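Local coordinates for protein amidase, hydantoinase/carbamoylase family (Paraburkholderia phymatum, PDB 6C0D) that probably hydrolyses N-carbamoyl-L-amino acids as a metal-dependent, homodimeric amidase of the peptidase M20 family, at residues A[14-18]-A[19-23]; A[41-45]-A[46-50]; A[97-100]-A[101-105]; A[109-112]-A[113-117]. One frame throughout, in Å; residues are numbered along the deposited sequence.

Interaction 1: A[14-18]-A[19-23]; sequences PRIDP and IRLLD. With EDO (1,2-ethanediol), chain K.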
loop_
_atom_site.group_PDB
_atom_site.type_symbol
_atom_site.label_atom_id
_atom_site.label_comp_id
_atom_site.label_asym_id
_atom_site.label_seq_id
_atom_site.Cartn_x
_atom_site.Cartn_y
_atom_site.Cartn_z
ATOM N N PRO A 14 -23.925 -42.751 25.408
ATOM C CA PRO A 14 -22.901 -43.401 24.587
ATOM C C PRO A 14 -21.508 -43.039 25.074
ATOM O O PRO A 14 -21.303 -42.048 25.774
ATOM C CB PRO A 14 -23.144 -42.833 23.185
ATOM C CG PRO A 14 -24.438 -42.099 23.259
ATOM C CD PRO A 14 -24.656 -41.713 24.665
ATOM N N ARG A 15 -20.541 -43.848 24.653
ATOM C CA ARG A 15 -19.136 -43.664 25.027
ATOM C C ARG A 15 -18.298 -43.690 23.753
ATOM O O ARG A 15 -18.233 -44.721 23.074
ATOM C CB ARG A 15 -18.698 -44.759 26.001
ATOM N N ILE A 16 -17.662 -42.561 23.411
ATOM C CA ILE A 16 -16.805 -42.565 22.233
ATOM C C ILE A 16 -15.557 -43.389 22.518
ATOM O O ILE A 16 -15.220 -43.700 23.663
ATOM C CB ILE A 16 -16.416 -41.146 21.779
ATOM C CG1 ILE A 16 -15.438 -40.519 22.791
ATOM C CG2 ILE A 16 -17.657 -40.293 21.595
ATOM C CD1 ILE A 16 -14.742 -39.243 22.262
ATOM N N ASP A 17 -14.862 -43.740 21.450
ATOM C CA ASP A 17 -13.576 -44.419 21.558
ATOM C C ASP A 17 -12.522 -43.374 21.220
ATOM O O ASP A 17 -12.360 -43.020 20.042
ATOM C CB ASP A 17 -13.509 -45.611 20.594
ATOM C CG ASP A 17 -12.164 -46.328 20.620
ATOM O OD1 ASP A 17 -11.174 -45.756 21.106
ATOM O OD2 ASP A 17 -12.099 -47.475 20.130
ATOM N N PRO A 18 -11.810 -42.825 22.208
ATOM C CA PRO A 18 -10.901 -41.707 21.909
ATOM C C PRO A 18 -9.726 -42.115 21.043
ATOM O O PRO A 18 -9.214 -41.284 20.275
ATOM C CB PRO A 18 -10.452 -41.232 23.302
ATOM C CG PRO A 18 -10.592 -42.455 24.184
ATOM C CD PRO A 18 -11.818 -43.177 23.642
ATOM N N ILE A 19 -9.288 -43.371 21.131
ATOM C CA ILE A 19 -8.178 -43.818 20.300
ATOM C C ILE A 19 -8.617 -43.883 18.844
ATOM O O ILE A 19 -7.922 -43.403 17.938
ATOM C CB ILE A 19 -7.652 -45.176 20.799
ATOM C CG1 ILE A 19 -7.104 -45.046 22.225
ATOM C CG2 ILE A 19 -6.553 -45.713 19.872
ATOM C CD1 ILE A 19 -6.678 -46.385 22.827
ATOM N N ARG A 20 -9.791 -44.469 18.606
ATOM C CA ARG A 20 -10.352 -44.536 17.260
ATOM C C ARG A 20 -10.542 -43.139 16.674
ATOM O O ARG A 20 -10.265 -42.906 15.490
ATOM C CB ARG A 20 -11.688 -45.295 17.315
ATOM C CG ARG A 20 -12.372 -45.540 15.976
ATOM C CD ARG A 20 -13.573 -46.480 16.161
ATOM N NE ARG A 20 -14.593 -45.889 17.035
ATOM C CZ ARG A 20 -15.645 -46.551 17.514
ATOM N NH1 ARG A 20 -15.825 -47.831 17.205
ATOM N NH2 ARG A 20 -16.525 -45.934 18.297
ATOM N N LEU A 21 -11.038 -42.204 17.489
ATOM C CA LEU A 21 -11.221 -40.820 17.045
ATOM C C LEU A 21 -9.905 -40.202 16.577
ATOM O O LEU A 21 -9.814 -39.675 15.461
ATOM C CB LEU A 21 -11.800 -39.991 18.185
ATOM C CG LEU A 21 -11.847 -38.487 17.941
ATOM C CD1 LEU A 21 -12.967 -38.177 16.943
ATOM C CD2 LEU A 21 -12.051 -37.761 19.268
ATOM N N LEU A 22 -8.880 -40.241 17.433
ATOM C CA LEU A 22 -7.593 -39.643 17.081
ATOM C C LEU A 22 -6.943 -40.360 15.900
ATOM O O LEU A 22 -6.305 -39.720 15.053
ATOM C CB LEU A 22 -6.662 -39.649 18.301
ATOM C CG LEU A 22 -7.163 -38.640 19.340
ATOM C CD1 LEU A 22 -6.535 -38.883 20.717
ATOM C CD2 LEU A 22 -6.883 -37.236 18.852
ATOM N N ASP A 23 -7.071 -41.693 15.831
ATOM C CA ASP A 23 -6.489 -42.433 14.705
ATOM C C ASP A 23 -7.070 -41.949 13.380
ATOM O O ASP A 23 -6.337 -41.749 12.404
ATOM C CB ASP A 23 -6.732 -43.943 14.851
ATOM C CG ASP A 23 -5.881 -44.596 15.949
ATOM O OD1 ASP A 23 -5.014 -43.920 16.554
ATOM O OD2 ASP A 23 -6.089 -45.808 16.202
HETATM C C1 EDO K . -9.450 -48.035 16.316
HETATM O O1 EDO K . -10.456 -48.569 15.445
HETATM C C2 EDO K . -9.332 -48.897 17.570
HETATM O O2 EDO K . -9.578 -48.106 18.744
#

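Interaction 2: A[41-45]-A[46-50]; sequences LSLSP and VDIDA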
loop_
_atom_site.group_PDB
_atom_site.type_symbol
_atom_site.label_atom_id
_atom_site.label_comp_id
_atom_site.label_asym_id
_atom_site.label_seq_id
_atom_site.Cartn_x
_atom_site.Cartn_y
_atom_site.Cartn_z
ATOM N N LEU A 41 -6.855 -29.262 -1.592
ATOM C CA LEU A 41 -7.833 -28.424 -2.278
ATOM C C LEU A 41 -8.932 -29.276 -2.903
ATOM O O LEU A 41 -8.666 -30.353 -3.442
ATOM C CB LEU A 41 -7.155 -27.578 -3.359
ATOM C CG LEU A 41 -5.933 -26.746 -2.956
ATOM C CD1 LEU A 41 -5.556 -25.778 -4.064
ATOM C CD2 LEU A 41 -6.163 -26.009 -1.646
ATOM N N SER A 42 -10.169 -28.775 -2.842
ATOM C CA SER A 42 -11.328 -29.497 -3.367
ATOM C C SER A 42 -11.061 -30.092 -4.747
ATOM O O SER A 42 -10.607 -29.398 -5.657
ATOM C CB SER A 42 -12.532 -28.561 -3.451
ATOM O OG SER A 42 -12.918 -28.096 -2.179
ATOM N N LEU A 43 -11.347 -31.388 -4.885
ATOM C CA LEU A 43 -11.328 -32.164 -6.123
ATOM C C LEU A 43 -9.927 -32.403 -6.676
ATOM O O LEU A 43 -9.802 -32.975 -7.767
ATOM C CB LEU A 43 -12.190 -31.524 -7.222
ATOM C CG LEU A 43 -13.624 -31.214 -6.788
ATOM C CD1 LEU A 43 -14.370 -30.514 -7.910
ATOM C CD2 LEU A 43 -14.335 -32.482 -6.357
ATOM N N SER A 44 -8.874 -31.979 -5.982
ATOM C CA SER A 44 -7.526 -32.377 -6.354
ATOM C C SER A 44 -7.363 -33.877 -6.125
ATOM O O SER A 44 -8.126 -34.481 -5.365
ATOM C CB SER A 44 -6.505 -31.606 -5.526
ATOM O OG SER A 44 -6.618 -31.973 -4.159
ATOM N N PRO A 45 -6.384 -34.511 -6.779
ATOM C CA PRO A 45 -6.180 -35.955 -6.554
ATOM C C PRO A 45 -6.053 -36.347 -5.088
ATOM O O PRO A 45 -6.617 -37.370 -4.680
ATOM C CB PRO A 45 -4.892 -36.241 -7.333
ATOM C CG PRO A 45 -4.925 -35.257 -8.443
ATOM C CD PRO A 45 -5.553 -34.007 -7.887
ATOM N N VAL A 46 -5.340 -35.563 -4.278
ATOM C CA VAL A 46 -5.201 -35.935 -2.875
ATOM C C VAL A 46 -6.522 -35.748 -2.140
ATOM O O VAL A 46 -6.866 -36.538 -1.249
ATOM C CB VAL A 46 -4.048 -35.145 -2.222
ATOM C CG1 VAL A 46 -4.346 -33.655 -2.188
ATOM C CG2 VAL A 46 -3.779 -35.663 -0.826
ATOM N N ASP A 47 -7.305 -34.735 -2.514
ATOM C CA ASP A 47 -8.615 -34.568 -1.900
ATOM C C ASP A 47 -9.541 -35.722 -2.264
ATOM O O ASP A 47 -10.259 -36.245 -1.402
ATOM C CB ASP A 47 -9.222 -33.229 -2.321
ATOM C CG ASP A 47 -10.620 -33.030 -1.778
ATOM O OD1 ASP A 47 -10.762 -32.900 -0.539
ATOM O OD2 ASP A 47 -11.585 -33.007 -2.584
ATOM N N ILE A 48 -9.537 -36.141 -3.533
ATOM C CA ILE A 48 -10.366 -37.276 -3.925
ATOM C C ILE A 48 -9.930 -38.534 -3.185
ATOM O O ILE A 48 -10.769 -39.322 -2.733
ATOM C CB ILE A 48 -10.329 -37.474 -5.454
ATOM C CG1 ILE A 48 -10.989 -36.286 -6.157
ATOM C CG2 ILE A 48 -11.014 -38.776 -5.839
ATOM C CD1 ILE A 48 -12.393 -35.978 -5.657
ATOM N N ASP A 49 -8.614 -38.739 -3.044
ATOM C CA ASP A 49 -8.108 -39.893 -2.305
ATOM C C ASP A 49 -8.644 -39.904 -0.881
ATOM O O ASP A 49 -9.095 -40.940 -0.376
ATOM C CB ASP A 49 -6.576 -39.883 -2.277
ATOM C CG ASP A 49 -5.953 -40.322 -3.578
ATOM O OD1 ASP A 49 -6.616 -41.024 -4.376
ATOM O OD2 ASP A 49 -4.777 -39.966 -3.792
ATOM N N ALA A 50 -8.601 -38.746 -0.219
ATOM C CA ALA A 50 -9.106 -38.641 1.143
ATOM C C ALA A 50 -10.603 -38.909 1.200
ATOM O O ALA A 50 -11.101 -39.495 2.169
ATOM C CB ALA A 50 -8.790 -37.258 1.705
#

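Interaction 3: A[97-100]-A[101-105]; sequences GWLD and GALGV. With ZN (zinc ion), chain B.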
loop_
_atom_site.group_PDB
_atom_site.type_symbol
_atom_site.label_atom_id
_atom_site.label_comp_id
_atom_site.label_asym_id
_atom_site.label_seq_id
_atom_site.Cartn_x
_atom_site.Cartn_y
_atom_site.Cartn_z
ATOM N N GLY A 97 -4.712 -26.085 8.027
ATOM C CA GLY A 97 -4.304 -26.845 9.188
ATOM C C GLY A 97 -5.025 -28.190 9.252
ATOM O O GLY A 97 -5.954 -28.468 8.496
ATOM N N TRP A 98 -4.579 -29.036 10.185
ATOM C CA TRP A 98 -5.053 -30.415 10.159
ATOM C C TRP A 98 -6.401 -30.594 10.835
ATOM O O TRP A 98 -6.992 -31.676 10.728
ATOM C CB TRP A 98 -4.011 -31.351 10.782
ATOM C CG TRP A 98 -3.918 -31.377 12.287
ATOM C CD1 TRP A 98 -3.461 -30.377 13.112
ATOM C CD2 TRP A 98 -4.211 -32.497 13.139
ATOM N NE1 TRP A 98 -3.486 -30.803 14.429
ATOM C CE2 TRP A 98 -3.950 -32.095 14.468
ATOM C CE3 TRP A 98 -4.698 -33.794 12.906
ATOM C CZ2 TRP A 98 -4.142 -32.951 15.558
ATOM C CZ3 TRP A 98 -4.885 -34.641 13.984
ATOM C CH2 TRP A 98 -4.607 -34.216 15.299
ATOM N N LEU A 99 -6.915 -29.571 11.514
ATOM C CA LEU A 99 -8.188 -29.712 12.205
ATOM C C LEU A 99 -9.299 -28.826 11.663
ATOM O O LEU A 99 -10.464 -29.099 11.953
ATOM C CB LEU A 99 -8.012 -29.435 13.706
ATOM C CG LEU A 99 -7.023 -30.366 14.416
ATOM C CD1 LEU A 99 -6.752 -29.875 15.834
ATOM C CD2 LEU A 99 -7.553 -31.799 14.432
ATOM N N ASP A 100 -8.986 -27.773 10.908
ATOM C CA ASP A 100 -10.050 -26.951 10.341
ATOM C C ASP A 100 -10.867 -27.792 9.381
ATOM O O ASP A 100 -10.352 -28.266 8.362
ATOM C CB ASP A 100 -9.482 -25.721 9.626
ATOM C CG ASP A 100 -10.580 -24.729 9.198
ATOM O OD1 ASP A 100 -11.688 -25.167 8.808
ATOM O OD2 ASP A 100 -10.338 -23.504 9.266
ATOM N N GLY A 101 -12.139 -27.969 9.709
ATOM C CA GLY A 101 -13.017 -28.803 8.919
ATOM C C GLY A 101 -12.929 -30.270 9.282
ATOM O O GLY A 101 -13.950 -30.880 9.609
ATOM N N ALA A 102 -11.718 -30.841 9.250
ATOM C CA ALA A 102 -11.532 -32.254 9.571
ATOM C C ALA A 102 -12.130 -32.612 10.928
ATOM O O ALA A 102 -12.722 -33.686 11.094
ATOM C CB ALA A 102 -10.040 -32.596 9.545
ATOM N N LEU A 103 -11.993 -31.719 11.907
ATOM C CA LEU A 103 -12.519 -32.001 13.240
ATOM C C LEU A 103 -13.984 -32.424 13.193
ATOM O O LEU A 103 -14.364 -33.456 13.758
ATOM C CB LEU A 103 -12.359 -30.775 14.137
ATOM C CG LEU A 103 -12.708 -31.063 15.597
ATOM C CD1 LEU A 103 -11.435 -31.461 16.361
ATOM C CD2 LEU A 103 -13.379 -29.849 16.266
ATOM N N GLY A 104 -14.829 -31.629 12.536
ATOM C CA GLY A 104 -16.259 -31.911 12.591
ATOM C C GLY A 104 -16.652 -33.108 11.746
ATOM O O GLY A 104 -17.605 -33.820 12.080
ATOM N N VAL A 105 -15.931 -33.355 10.649
ATOM C CA VAL A 105 -16.196 -34.549 9.840
ATOM C C VAL A 105 -15.926 -35.806 10.652
ATOM O O VAL A 105 -16.755 -36.726 10.702
ATOM C CB VAL A 105 -15.352 -34.539 8.549
ATOM C CG1 VAL A 105 -15.577 -35.846 7.773
ATOM C CG2 VAL A 105 -15.713 -33.329 7.671
HETATM ZN ZN ZN B . -13.758 -24.675 8.418
HETATM O O HOH W 1 -13.150 -22.791 7.691
HETATM O O HOH W 2 -15.916 -24.030 8.310
#

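Interaction 4: A[109-112]-A[113-117]; sequences LEIA and RALGE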
loop_
_atom_site.group_PDB
_atom_site.type_symbol
_atom_site.label_atom_id
_atom_site.label_comp_id
_atom_site.label_asym_id
_atom_site.label_seq_id
_atom_site.Cartn_x
_atom_site.Cartn_y
_atom_site.Cartn_z
ATOM N N LEU A 109 -18.346 -38.860 12.271
ATOM C CA LEU A 109 -18.143 -40.293 12.104
ATOM C C LEU A 109 -18.094 -41.005 13.450
ATOM O O LEU A 109 -18.744 -42.043 13.649
ATOM C CB LEU A 109 -16.847 -40.530 11.315
ATOM C CG LEU A 109 -16.420 -41.949 10.959
ATOM C CD1 LEU A 109 -17.476 -42.600 10.072
ATOM C CD2 LEU A 109 -15.043 -41.903 10.243
ATOM N N GLU A 110 -17.311 -40.472 14.391
ATOM C CA GLU A 110 -17.185 -41.157 15.674
ATOM C C GLU A 110 -18.501 -41.131 16.433
ATOM O O GLU A 110 -18.855 -42.100 17.115
ATOM C CB GLU A 110 -16.085 -40.516 16.523
ATOM C CG GLU A 110 -15.975 -41.130 17.928
ATOM C CD GLU A 110 -15.654 -42.618 17.916
ATOM O OE1 GLU A 110 -15.088 -43.117 16.912
ATOM O OE2 GLU A 110 -15.974 -43.305 18.918
ATOM N N ILE A 111 -19.223 -40.018 16.345
ATOM C CA ILE A 111 -20.507 -39.924 17.037
ATOM C C ILE A 111 -21.495 -40.917 16.454
ATOM O O ILE A 111 -22.216 -41.590 17.197
ATOM C CB ILE A 111 -21.038 -38.481 16.984
ATOM C CG1 ILE A 111 -20.111 -37.578 17.820
ATOM C CG2 ILE A 111 -22.488 -38.414 17.519
ATOM C CD1 ILE A 111 -20.323 -36.088 17.557
ATOM N N ALA A 112 -21.513 -41.064 15.124
ATOM C CA ALA A 112 -22.369 -42.094 14.519
ATOM C C ALA A 112 -21.996 -43.479 15.026
ATOM O O ALA A 112 -22.871 -44.279 15.391
ATOM C CB ALA A 112 -22.262 -42.032 13.000
ATOM N N ARG A 113 -20.686 -43.767 15.099
ATOM C CA ARG A 113 -20.245 -45.059 15.607
ATOM C C ARG A 113 -20.667 -45.240 17.058
ATOM O O ARG A 113 -21.258 -46.262 17.424
ATOM C CB ARG A 113 -18.720 -45.191 15.449
ATOM C CG ARG A 113 -18.281 -45.418 13.983
ATOM C CD ARG A 113 -16.769 -45.711 13.872
ATOM N NE ARG A 113 -15.953 -44.589 14.352
ATOM C CZ ARG A 113 -14.950 -44.027 13.678
ATOM N NH1 ARG A 113 -14.598 -44.486 12.480
ATOM N NH2 ARG A 113 -14.275 -43.017 14.225
ATOM N N ALA A 114 -20.386 -44.247 17.903
ATOM C CA ALA A 114 -20.650 -44.401 19.330
ATOM C C ALA A 114 -22.147 -44.505 19.625
ATOM O O ALA A 114 -22.558 -45.297 20.480
ATOM C CB ALA A 114 -20.024 -43.237 20.103
ATOM N N LEU A 115 -22.984 -43.719 18.936
ATOM C CA LEU A 115 -24.419 -43.829 19.209
ATOM C C LEU A 115 -24.958 -45.169 18.740
ATOM O O LEU A 115 -25.896 -45.714 19.349
ATOM C CB LEU A 115 -25.190 -42.673 18.562
ATOM C CG LEU A 115 -25.397 -41.435 19.464
ATOM C CD1 LEU A 115 -24.059 -40.863 19.937
ATOM C CD2 LEU A 115 -26.230 -40.342 18.766
ATOM N N GLY A 116 -24.366 -45.730 17.681
ATOM C CA GLY A 116 -24.760 -47.054 17.220
ATOM C C GLY A 116 -24.336 -48.166 18.151
ATOM O O GLY A 116 -24.966 -49.228 18.164
ATOM N N GLU A 117 -23.297 -47.935 18.953
ATOM C CA GLU A 117 -22.770 -48.952 19.852
ATOM C C GLU A 117 -23.426 -48.941 21.225
ATOM O O GLU A 117 -23.143 -49.825 22.037
ATOM C CB GLU A 117 -21.250 -48.773 20.010
ATOM C CG GLU A 117 -20.490 -49.117 18.745
ATOM C CD GLU A 117 -19.074 -48.545 18.721
ATOM O OE1 GLU A 117 -18.706 -47.733 19.610
ATOM O OE2 GLU A 117 -18.331 -48.918 17.794
#

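Interaction 1: A[14-18]-A[19-23]
Asp-17 and Arg-20 approach to 5.4 Å between their CA atoms where extended backbone turns into helix 18-30, and the first turn closes with Leu-21 N on Asp-17 O at 3.0 Å and Leu-22 N on Pro-18 O. Asp-17 is the N-cap. With its CG anti to the backbone N (chi1 178°), the carboxylate folds over the helix start, and OD1 accepts a nearly straight bond from Arg-20 N at 3.1 Å, the donor standing well above the carboxylate plane. Ile-19 N adds a weak, bent bond to the same oxygen. The other oxygen, OD2, takes a hydrogen bond from O2 of a 1,2-ethanediol at 2.9 Å, a molecule probably left from the crystallisation liquor. Arg-20 runs across the aspartate at about a right angle, and Asp-17 CB lies over one face of the guanidinium, 3.7 Å from NE. OD2 stays 4.3 Å from Arg-20 NE and well out of the guanidinium plane, so attraction here is of charge alone. The guanidinium is instead engaged by salt bridges to Glu-110 and Glu-117. Ile-16 CD1 meets Leu-21 CD2 loosely at 4.3 Å. Beyond the cap, Ile-16 packs on Cys-406 and Ala-410 of helix 399-419, whereas Leu-21 reaches Ile-106 of helix 102-117, placing the start of helix 18-30 against both helices.

Interaction 2: A[41-45]-A[46-50]
Asp-47 turns back from the first turn of helix 45-60 toward the loop that precedes it, and its carboxylate receives the backbone N-H of Leu-43. The bond from Leu-43 N to Asp-47 OD2 is short, 2.8 Å, and fairly straight at 163°, although the donor sits above the carboxylate plane, 41° out of it. A chi1 of 177°, with the carboxylate carbon swung opposite the backbone N, lets the group reach that N-H. Separately, the helix start packs on the turn, with Asp-47 CB 3.1 Å from Leu-41 O. OD2 is shared between the loop N-H of Leu-43 and Arg-51 NE, a salt bridge, which would favour its charged form. Ser-44 OG lies next to Asp-47 CB, held between two backbone groups: it is the N-cap acceptor for Asp-47 N at 3.3 Å, and it donates to Leu-41 O at 2.7 Å, in the carbonyl plane and on a lone pair. Leu-41 O takes Ser-44 N as well, the bond that closes the type II turn 41-44. Leu-43 and Ile-48 lie obliquely to one another, with CD2 of the leucine 4.1 Å from CD1 of the isoleucine; Leu-43 continues onto Leu-167 and Leu-171 of helix 167-173. Ser-42 OG bonds to Asp-133, and the Ser-42 side chain is about 6 Å from that of Glu-135, a predicted zinc ligand. The whole is a beta turn running into a serine N-cap, with the Asp-47 carboxylate reaching back to the turn.

Interaction 3: A[97-100]-A[101-105]
The zinc site of this M20-family enzyme and the start of helix 102-117 meet at Asp-100 and Gly-101, the aspartate binding the metal and the glycine taking the N-cap position. His-89 and His-196 complete the protein ligands of the bound zinc, and two waters also bind it. Gly-101 adopts a positive phi of 85°, where a CB would fall 2.6 Å from Asp-100 O; this backbone turn therefore suits a residue without a side chain. Leu-103 N, in the first turn, reaches back over Gly-101 to Leu-99 O at 3.0 Å, the donor tilted 33° from the carbonyl plane. A weak, bent bond from Ala-102 N to Asp-100 O accompanies it. Just before the turn, the CD2 methyl of Leu-99 sits over the indole face of Trp-98, a CH-pi type contact, 3.5 Å above the ring plane and over its centre. The same methyl is 4.3 Å from Leu-103 CD1, and both leucines also touch Ile-197 of strand 189-198 and Ile-402 of helix 399-419. Ala-102 CB, on the helix, rests 3.4 Å from Trp-98 O of the loop, while the indole NE1 bonds to Asp-396. Glu-395 accepts from the backbone N of both Leu-99 and Asp-100, a second-shell grip on the segment that carries the metal ligand. The extended first torsion of Asp-100 (chi1 -172°) carries OD1 to the zinc, which it binds at 2.2 Å while OD2 remains 3.7 Å from the metal.

Interaction 4: A[109-112]-A[113-117]
Two bends bring Glu-110 and Arg-113 together: the glutamate chain folds at chi2 (60°), and the arginine, after leaving the helix with CG beside its backbone N, folds back at chi3 (-62°). The side chains then cross at about a right angle, one helix turn apart. Arg-113 grips a single oxygen side-on with two nitrogens, NH2 lying 2.8 Å and NE 3.1 Å from Glu-110 OE1. That oxygen is close to the guanidinium plane for both, but the carboxylate itself is turned 52° from it; NH2 meets OE1 nearly along the C-O axis, NE from above the carboxylate plane. The pair is buried. Glu-110 OE2 forms a salt bridge with Arg-20 and accepts from Asp-17 N, so one carboxylate ties two stretches. Leu-109 covers one guanidinium face, its CG 3.4 Å above the plane toward the rim and its CD2 3.4 Å from Arg-113 NH1. An apolar lid on one side and a carboxylate at the edge thus fix the rotation of the group, and Asp-24 adds a salt bridge at NH1. On another side of the helix, Ile-111 and Leu-115 lie side by side and point the same way, with CG2 of the first 3.8 Å from CD1 of the second. The backbone is held by i to i+4 bonds, such as Ala-114 N to Glu-110 O at 2.8 Å. Helix 102-117 belongs to the beta-alpha-beta unit of parallel strands 83-88 and 125-130; Ile-111 packs on Ala-409, Ala-410 and Ala-413 of helix 399-419, Ala-112 and Leu-115 lie on strand 125-130, and Leu-109 touches Asp-24 of helix 18-30.

From the N terminus, interaction 1 starts helix 18-30, interaction 2 starts helix 45-60, and interactions 3 and 4 occupy the beginning and the later turns of helix 102-117. Interactions 1, 2 and 3 close turns at helix N termini, whereas interaction 4 is a contact along a continuous helix; they follow in series, and none nests or crosses another. Interactions 1 and 4 nonetheless touch in space, their centres about 9 Å apart, through charged side chains and through Pro-14 packing on Leu-115, joining helix 18-30 to helix 102-117. Interaction 3 carries a zinc ligand, while interaction 2 lies about 15 Å from it, centre to centre, without touching.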